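Local atomic coordinates of SidF, inhibitor of growth family, member 3 (PDB entry 4FYE), a protein that probably acts as a phosphoinositide phosphatase, removing a phosphate group from phosphatidylinositol phosphates. Residues Leu484-Leu495 against Gln542-Ile553. The protein carries 1 engineered substitution. Numbering follows the deposited sequence.
Sequences LNQQITEKENAL and QESAIYELHNQI
Ile488 and Ile546 each plug into the opposing helix, and together they give a compact worked example of antiparallel knobs-into-holes packing. The helical segments 484-495 and 542-553 run at 163° to one another, their axes approaching to 9.8 Å. Ile488 enters a hole formed by Ile546, Leu549, His550 and Ile553; in return, Ile546 sits among Ile488, Lys491, Glu492 and Leu495. Reciprocal insertion of this kind is the hallmark of coiled-coil packing and is consistent with the coiled coil predicted here.

Lys491 shows how a long polar side chain can serve the same interface with its methylenes. Lys491 CB lies 4.1 Å from Ile546 CG1. With CG anti to the backbone N (chi1 -156°), Lys491 CG comes up to the amide end of Gln542, 3.4 Å from NE2. Lys491 CD touches both Ile546 CG1, at 3.7 Å, and the CB and CG of Gln542. A bend at chi3 carries Lys491 CE to Ala545 CB, and a second at chi4 leaves NZ near the same methyl.

Farther along, the CD1 methyl of Ile488 stands over the centre of the His550 imidazole, 3.7 Å from the ring centroid and 8° off its normal, a CH-pi contact made face-on. Ile488 and Leu549 run past each other in opposite directions, CG1 against CB. Leu484 closes this end: its CB meets Ile553 CD1, while Leu484 CD2 touches Leu549 CD2 at 3.8 Å.

The pair belongs to helices 482-514 and 522-583, far from the centre of the chain. Helix 438-458 packs beside them, where Asn446 hydrogen-bonds His550 ND1 and Gln440 bonds Tyr547 OH; Glu543 forms a salt bridge with Arg381 of helix 373-387, tying the hairpin to the helices around it.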
ATOM      1  N   LEU A 484      -8.736  32.693  -6.375  1.00101.08           N
ATOM      2  CA  LEU A 484      -9.554  31.489  -6.388  1.00 95.60           C
ATOM      3  C   LEU A 484      -9.259  30.558  -5.211  1.00 87.47           C
ATOM      4  O   LEU A 484     -10.158  29.873  -4.722  1.00 83.80           O
ATOM      5  CB  LEU A 484      -9.414  30.769  -7.708  1.00 96.77           C
ATOM      6  CG  LEU A 484      -9.753  31.571  -8.964  1.00103.74           C
ATOM      7  CD1 LEU A 484      -8.743  31.238 -10.056  1.00102.11           C
ATOM      8  CD2 LEU A 484     -11.168  31.252  -9.429  1.00103.95           C
ATOM      9  N   ASN A 485      -8.010  30.541  -4.745  1.00 87.85           N
ATOM     10  CA  ASN A 485      -7.641  29.724  -3.560  1.00 84.90           C
ATOM     11  C   ASN A 485      -8.418  30.168  -2.313  1.00 88.98           C
ATOM     12  O   ASN A 485      -8.931  29.327  -1.561  1.00 81.81           O
ATOM     13  CB  ASN A 485      -6.119  29.722  -3.313  1.00 84.19           C
ATOM     14  CG  ASN A 485      -5.421  28.528  -3.957  1.00 85.93           C
ATOM     15  OD1 ASN A 485      -5.935  27.417  -3.935  1.00 83.96           O
ATOM     16  ND2 ASN A 485      -4.240  28.750  -4.512  1.00 84.06           N
ATOM     17  N   GLN A 486      -8.527  31.495  -2.135  1.00 92.52           N
ATOM     18  CA  GLN A 486      -9.344  32.112  -1.081  1.00 96.15           C
ATOM     19  C   GLN A 486     -10.812  31.676  -1.146  1.00 93.81           C
ATOM     20  O   GLN A 486     -11.409  31.258  -0.143  1.00 90.38           O
ATOM     21  CB  GLN A 486      -9.275  33.644  -1.204  1.00104.02           C
ATOM     22  CG  GLN A 486      -9.635  34.405   0.059  1.00108.04           C
ATOM     23  CD  GLN A 486      -8.621  34.168   1.167  1.00109.71           C
ATOM     24  OE1 GLN A 486      -7.853  35.065   1.492  1.00116.25           O
ATOM     25  NE2 GLN A 486      -8.596  32.951   1.733  1.00101.90           N
ATOM     26  N   GLN A 487     -11.367  31.776  -2.349  1.00 92.07           N
ATOM     27  CA  GLN A 487     -12.735  31.376  -2.632  1.00 92.33           C
ATOM     28  C   GLN A 487     -13.025  29.879  -2.361  1.00 92.26           C
ATOM     29  O   GLN A 487     -14.183  29.496  -2.126  1.00 93.96           O
ATOM     30  CB  GLN A 487     -13.024  31.685  -4.101  1.00 93.16           C
ATOM     31  CG  GLN A 487     -12.998  33.164  -4.493  1.00 98.79           C
ATOM     32  CD  GLN A 487     -13.716  33.383  -5.836  1.00103.32           C
ATOM     33  OE1 GLN A 487     -13.218  34.110  -6.707  1.00104.44           O
ATOM     34  NE2 GLN A 487     -14.878  32.735  -5.996  1.00102.14           N
ATOM     35  N   ILE A 488     -11.979  29.044  -2.428  1.00 87.16           N
ATOM     36  CA  ILE A 488     -12.102  27.598  -2.195  1.00 81.96           C
ATOM     37  C   ILE A 488     -12.047  27.278  -0.703  1.00 78.11           C
ATOM     38  O   ILE A 488     -12.907  26.564  -0.155  1.00 73.30           O
ATOM     39  CB  ILE A 488     -10.989  26.795  -2.932  1.00 81.58           C
ATOM     40  CG1 ILE A 488     -11.219  26.756  -4.457  1.00 85.50           C
ATOM     41  CG2 ILE A 488     -10.874  25.357  -2.391  1.00 73.92           C
ATOM     42  CD1 ILE A 488     -10.088  26.039  -5.214  1.00 82.20           C
ATOM     43  N   THR A 489     -11.022  27.804  -0.044  1.00 78.34           N
ATOM     44  CA  THR A 489     -10.844  27.520   1.363  1.00 82.52           C
ATOM     45  C   THR A 489     -11.986  28.107   2.178  1.00 83.96           C
ATOM     46  O   THR A 489     -12.419  27.489   3.151  1.00 83.12           O
ATOM     47  CB  THR A 489      -9.453  27.916   1.855  1.00 85.08           C
ATOM     48  OG1 THR A 489      -8.928  28.903   0.968  1.00 87.76           O
ATOM     49  CG2 THR A 489      -8.538  26.663   1.801  1.00 90.07           C
ATOM     50  N   GLU A 490     -12.517  29.245   1.731  1.00 85.94           N
ATOM     51  CA  GLU A 490     -13.821  29.713   2.239  1.00 92.60           C
ATOM     52  C   GLU A 490     -14.935  28.661   2.026  1.00 88.14           C
ATOM     53  O   GLU A 490     -15.589  28.242   3.005  1.00 81.87           O
ATOM     54  CB  GLU A 490     -14.239  31.091   1.676  1.00 95.12           C
ATOM     55  CG  GLU A 490     -13.430  32.267   2.187  1.00 96.89           C
ATOM     56  CD  GLU A 490     -13.706  33.561   1.406  1.00104.44           C
ATOM     57  OE1 GLU A 490     -13.641  33.553   0.151  1.00103.25           O
ATOM     58  OE2 GLU A 490     -13.992  34.600   2.053  1.00108.70           O
ATOM     59  N   LYS A 491     -15.148  28.192   0.794  1.00 84.42           N
ATOM     60  CA  LYS A 491     -16.220  27.192   0.661  1.00 88.89           C
ATOM     61  C   LYS A 491     -15.984  25.848   1.331  1.00 85.46           C
ATOM     62  O   LYS A 491     -16.937  25.210   1.784  1.00 89.81           O
ATOM     63  CB  LYS A 491     -16.755  27.008  -0.753  1.00 91.70           C
ATOM     64  CG  LYS A 491     -18.177  26.450  -0.696  1.00 93.99           C
ATOM     65  CD  LYS A 491     -18.604  25.722  -1.977  1.00 97.66           C
ATOM     66  CE  LYS A 491     -18.690  26.636  -3.202  1.00 96.34           C
ATOM     67  NZ  LYS A 491     -19.928  27.481  -3.308  1.00101.82           N
ATOM     68  N   GLU A 492     -14.732  25.415   1.397  1.00 81.88           N
ATOM     69  CA  GLU A 492     -14.436  24.137   2.048  1.00 85.49           C
ATOM     70  C   GLU A 492     -14.707  24.246   3.543  1.00 82.39           C
ATOM     71  O   GLU A 492     -15.197  23.306   4.176  1.00 81.40           O
ATOM     72  CB  GLU A 492     -13.010  23.658   1.761  1.00 83.86           C
ATOM     73  CG  GLU A 492     -12.810  22.160   2.022  1.00 98.56           C
ATOM     74  CD  GLU A 492     -12.975  21.245   0.796  1.00102.69           C
ATOM     75  OE1 GLU A 492     -12.161  21.306  -0.173  1.00106.92           O
ATOM     76  OE2 GLU A 492     -13.909  20.410   0.818  1.00107.65           O
ATOM     77  N   ASN A 493     -14.437  25.417   4.103  1.00 84.10           N
ATOM     78  CA  ASN A 493     -14.880  25.711   5.475  1.00 82.32           C
ATOM     79  C   ASN A 493     -16.416  25.686   5.752  1.00 82.50           C
ATOM     80  O   ASN A 493     -16.840  25.175   6.787  1.00 83.71           O
ATOM     81  CB  ASN A 493     -14.130  26.924   6.005  1.00 83.66           C
ATOM     82  CG  ASN A 493     -12.634  26.617   6.225  1.00 86.11           C
ATOM     83  OD1 ASN A 493     -12.249  25.477   6.519  1.00 84.26           O
ATOM     84  ND2 ASN A 493     -11.795  27.625   6.085  1.00 85.67           N
ATOM     85  N   ALA A 494     -17.234  26.121   4.793  1.00 82.03           N
ATOM     86  CA  ALA A 494     -18.713  25.975   4.858  1.00 86.57           C
ATOM     87  C   ALA A 494     -19.244  24.516   4.962  1.00 85.32           C
ATOM     88  O   ALA A 494     -20.304  24.239   5.584  1.00 82.63           O
ATOM     89  CB  ALA A 494     -19.352  26.679   3.667  1.00 85.26           C
ATOM     90  N   LEU A 495     -18.499  23.605   4.337  1.00 83.55           N
ATOM     91  CA  LEU A 495     -18.800  22.169   4.319  1.00 82.30           C
ATOM     92  C   LEU A 495     -18.623  21.436   5.624  1.00 79.45           C
ATOM     93  O   LEU A 495     -19.294  20.428   5.881  1.00 79.69           O
ATOM     94  CB  LEU A 495     -17.913  21.467   3.290  1.00 81.34           C
ATOM     95  CG  LEU A 495     -18.494  21.390   1.882  1.00 79.90           C
ATOM     96  CD1 LEU A 495     -17.466  20.753   0.970  1.00 82.63           C
ATOM     97  CD2 LEU A 495     -19.773  20.560   1.862  1.00 78.76           C
ATOM     98  N   GLN A 542     -21.987  21.660  -3.220  1.00 86.19           N
ATOM     99  CA  GLN A 542     -20.831  22.500  -2.872  1.00 88.61           C
ATOM    100  C   GLN A 542     -19.556  21.889  -3.414  1.00 83.15           C
ATOM    101  O   GLN A 542     -18.711  22.607  -3.938  1.00 86.68           O
ATOM    102  CB  GLN A 542     -20.691  22.718  -1.356  1.00 85.58           C
ATOM    103  CG  GLN A 542     -21.555  23.814  -0.779  1.00 88.83           C
ATOM    104  CD  GLN A 542     -21.353  23.943   0.729  1.00 90.67           C
ATOM    105  OE1 GLN A 542     -22.265  23.624   1.491  1.00 91.56           O
ATOM    106  NE2 GLN A 542     -20.141  24.373   1.170  1.00 83.54           N
ATOM    107  N   GLU A 543     -19.407  20.570  -3.279  1.00 79.15           N
ATOM    108  CA  GLU A 543     -18.304  19.845  -3.942  1.00 74.39           C
ATOM    109  C   GLU A 543     -18.175  20.287  -5.447  1.00 78.67           C
ATOM    110  O   GLU A 543     -17.103  20.744  -5.902  1.00 76.41           O
ATOM    111  CB  GLU A 543     -18.479  18.329  -3.753  1.00 75.80           C
ATOM    112  CG  GLU A 543     -18.120  17.834  -2.333  1.00 79.79           C
ATOM    113  CD  GLU A 543     -18.171  16.295  -2.095  1.00 77.36           C
ATOM    114  OE1 GLU A 543     -18.865  15.567  -2.852  1.00 73.47           O
ATOM    115  OE2 GLU A 543     -17.548  15.815  -1.095  1.00 76.94           O
ATOM    116  N   SER A 544     -19.283  20.246  -6.189  1.00 78.43           N
ATOM    117  CA  SER A 544     -19.316  20.800  -7.558  1.00 82.32           C
ATOM    118  C   SER A 544     -18.709  22.182  -7.755  1.00 84.81           C
ATOM    119  O   SER A 544     -17.910  22.365  -8.672  1.00 88.41           O
ATOM    120  CB  SER A 544     -20.735  20.840  -8.105  1.00 81.18           C
ATOM    121  OG  SER A 544     -21.141  19.543  -8.454  1.00 79.56           O
ATOM    122  N   ALA A 545     -19.084  23.153  -6.928  1.00 80.15           N
ATOM    123  CA  ALA A 545     -18.646  24.519  -7.187  1.00 84.52           C
ATOM    124  C   ALA A 545     -17.155  24.664  -6.893  1.00 84.17           C
ATOM    125  O   ALA A 545     -16.431  25.388  -7.593  1.00 86.34           O
ATOM    126  CB  ALA A 545     -19.479  25.534  -6.403  1.00 82.71           C
ATOM    127  N   ILE A 546     -16.710  23.953  -5.852  1.00 84.75           N
ATOM    128  CA  ILE A 546     -15.286  23.805  -5.494  1.00 77.65           C
ATOM    129  C   ILE A 546     -14.466  23.213  -6.645  1.00 75.38           C
ATOM    130  O   ILE A 546     -13.409  23.747  -7.022  1.00 73.34           O
ATOM    131  CB  ILE A 546     -15.145  22.948  -4.226  1.00 76.87           C
ATOM    132  CG1 ILE A 546     -15.689  23.733  -3.036  1.00 78.28           C
ATOM    133  CG2 ILE A 546     -13.691  22.550  -3.978  1.00 74.32           C
ATOM    134  CD1 ILE A 546     -15.819  22.961  -1.746  1.00 71.15           C
ATOM    135  N   TYR A 547     -14.959  22.119  -7.220  1.00 73.31           N
ATOM    136  CA  TYR A 547     -14.338  21.596  -8.415  1.00 73.68           C
ATOM    137  C   TYR A 547     -14.236  22.662  -9.518  1.00 77.91           C
ATOM    138  O   TYR A 547     -13.162  22.823 -10.131  1.00 73.94           O
ATOM    139  CB  TYR A 547     -15.104  20.372  -8.906  1.00 72.77           C
ATOM    140  CG  TYR A 547     -14.803  19.128  -8.119  1.00 69.39           C
ATOM    141  CD1 TYR A 547     -13.494  18.802  -7.793  1.00 67.08           C
ATOM    142  CD2 TYR A 547     -15.826  18.250  -7.722  1.00 71.09           C
ATOM    143  CE1 TYR A 547     -13.202  17.646  -7.078  1.00 64.72           C
ATOM    144  CE2 TYR A 547     -15.551  17.081  -7.010  1.00 66.93           C
ATOM    145  CZ  TYR A 547     -14.234  16.779  -6.686  1.00 65.97           C
ATOM    146  OH  TYR A 547     -13.906  15.622  -5.954  1.00 66.57           O
ATOM    147  N   GLU A 548     -15.338  23.408  -9.726  1.00 85.83           N
ATOM    148  CA  GLU A 548     -15.450  24.399 -10.815  1.00 90.98           C
ATOM    149  C   GLU A 548     -14.299  25.374 -10.661  1.00 87.53           C
ATOM    150  O   GLU A 548     -13.681  25.796 -11.643  1.00 86.70           O
ATOM    151  CB  GLU A 548     -16.793  25.164 -10.765  1.00100.58           C
ATOM    152  CG  GLU A 548     -17.981  24.538 -11.503  1.00110.53           C
ATOM    153  CD  GLU A 548     -18.292  25.197 -12.858  1.00120.84           C
ATOM    154  OE1 GLU A 548     -18.868  26.321 -12.883  1.00127.53           O
ATOM    155  OE2 GLU A 548     -17.989  24.574 -13.909  1.00117.72           O
ATOM    156  N   LEU A 549     -13.999  25.695  -9.404  1.00 83.00           N
ATOM    157  CA  LEU A 549     -12.934  26.638  -9.074  1.00 82.67           C
ATOM    158  C   LEU A 549     -11.553  26.031  -9.337  1.00 82.06           C
ATOM    159  O   LEU A 549     -10.687  26.684  -9.973  1.00 80.15           O
ATOM    160  CB  LEU A 549     -13.091  27.106  -7.631  1.00 81.31           C
ATOM    161  CG  LEU A 549     -14.299  28.035  -7.433  1.00 86.90           C
ATOM    162  CD1 LEU A 549     -14.512  28.411  -5.963  1.00 87.71           C
ATOM    163  CD2 LEU A 549     -14.166  29.281  -8.302  1.00 86.64           C
ATOM    164  N   HIS A 550     -11.367  24.780  -8.875  1.00 76.44           N
ATOM    165  CA  HIS A 550     -10.158  24.044  -9.174  1.00 75.54           C
ATOM    166  C   HIS A 550      -9.934  24.024 -10.656  1.00 75.08           C
ATOM    167  O   HIS A 550      -8.822  24.291 -11.121  1.00 75.66           O
ATOM    168  CB  HIS A 550     -10.154  22.613  -8.596  1.00 74.42           C
ATOM    169  CG  HIS A 550      -9.669  22.533  -7.145  1.00 73.74           C
ATOM    170  ND1 HIS A 550      -8.439  22.928  -6.759  1.00 74.24           N
ATOM    171  CD2 HIS A 550     -10.306  22.106  -5.985  1.00 73.61           C
ATOM    172  CE1 HIS A 550      -8.296  22.789  -5.422  1.00 75.12           C
ATOM    173  NE2 HIS A 550      -9.438  22.280  -4.950  1.00 77.38           N
ATOM    174  N   ASN A 551     -10.983  23.750 -11.420  1.00 74.35           N
ATOM    175  CA  ASN A 551     -10.809  23.651 -12.870  1.00 78.45           C
ATOM    176  C   ASN A 551     -10.315  24.973 -13.456  1.00 81.26           C
ATOM    177  O   ASN A 551      -9.522  24.987 -14.384  1.00 82.11           O
ATOM    178  CB  ASN A 551     -12.074  23.112 -13.561  1.00 76.49           C
ATOM    179  CG  ASN A 551     -12.314  21.628 -13.235  1.00 76.97           C
ATOM    180  OD1 ASN A 551     -13.453  21.151 -13.133  1.00 77.67           O
ATOM    181  ND2 ASN A 551     -11.226  20.892 -13.048  1.00 71.39           N
ATOM    182  N   GLN A 552     -10.718  26.084 -12.865  1.00 82.72           N
ATOM    183  CA  GLN A 552     -10.196  27.364 -13.341  1.00 89.27           C
ATOM    184  C   GLN A 552      -8.721  27.545 -12.957  1.00 87.41           C
ATOM    185  O   GLN A 552      -7.930  28.130 -13.713  1.00 86.36           O
ATOM    186  CB  GLN A 552     -11.031  28.535 -12.816  1.00 92.58           C
ATOM    187  CG  GLN A 552     -12.441  28.636 -13.388  1.00 92.43           C
ATOM    188  CD  GLN A 552     -13.255  29.658 -12.609  1.00 96.36           C
ATOM    189  OE1 GLN A 552     -12.991  30.870 -12.675  1.00 92.80           O
ATOM    190  NE2 GLN A 552     -14.227  29.169 -11.834  1.00 96.26           N
ATOM    191  N   ILE A 553      -8.345  27.036 -11.786  1.00 83.31           N
ATOM    192  CA  ILE A 553      -6.939  27.121 -11.387  1.00 82.91           C
ATOM    193  C   ILE A 553      -6.038  26.282 -12.312  1.00 83.17           C
ATOM    194  O   ILE A 553      -4.972  26.728 -12.763  1.00 86.55           O
ATOM    195  CB  ILE A 553      -6.768  26.759  -9.908  1.00 82.24           C
ATOM    196  CG1 ILE A 553      -7.436  27.859  -9.077  1.00 80.84           C
ATOM    197  CG2 ILE A 553      -5.294  26.534  -9.562  1.00 79.76           C
ATOM    198  CD1 ILE A 553      -7.452  27.663  -7.577  1.00 77.51           C
TER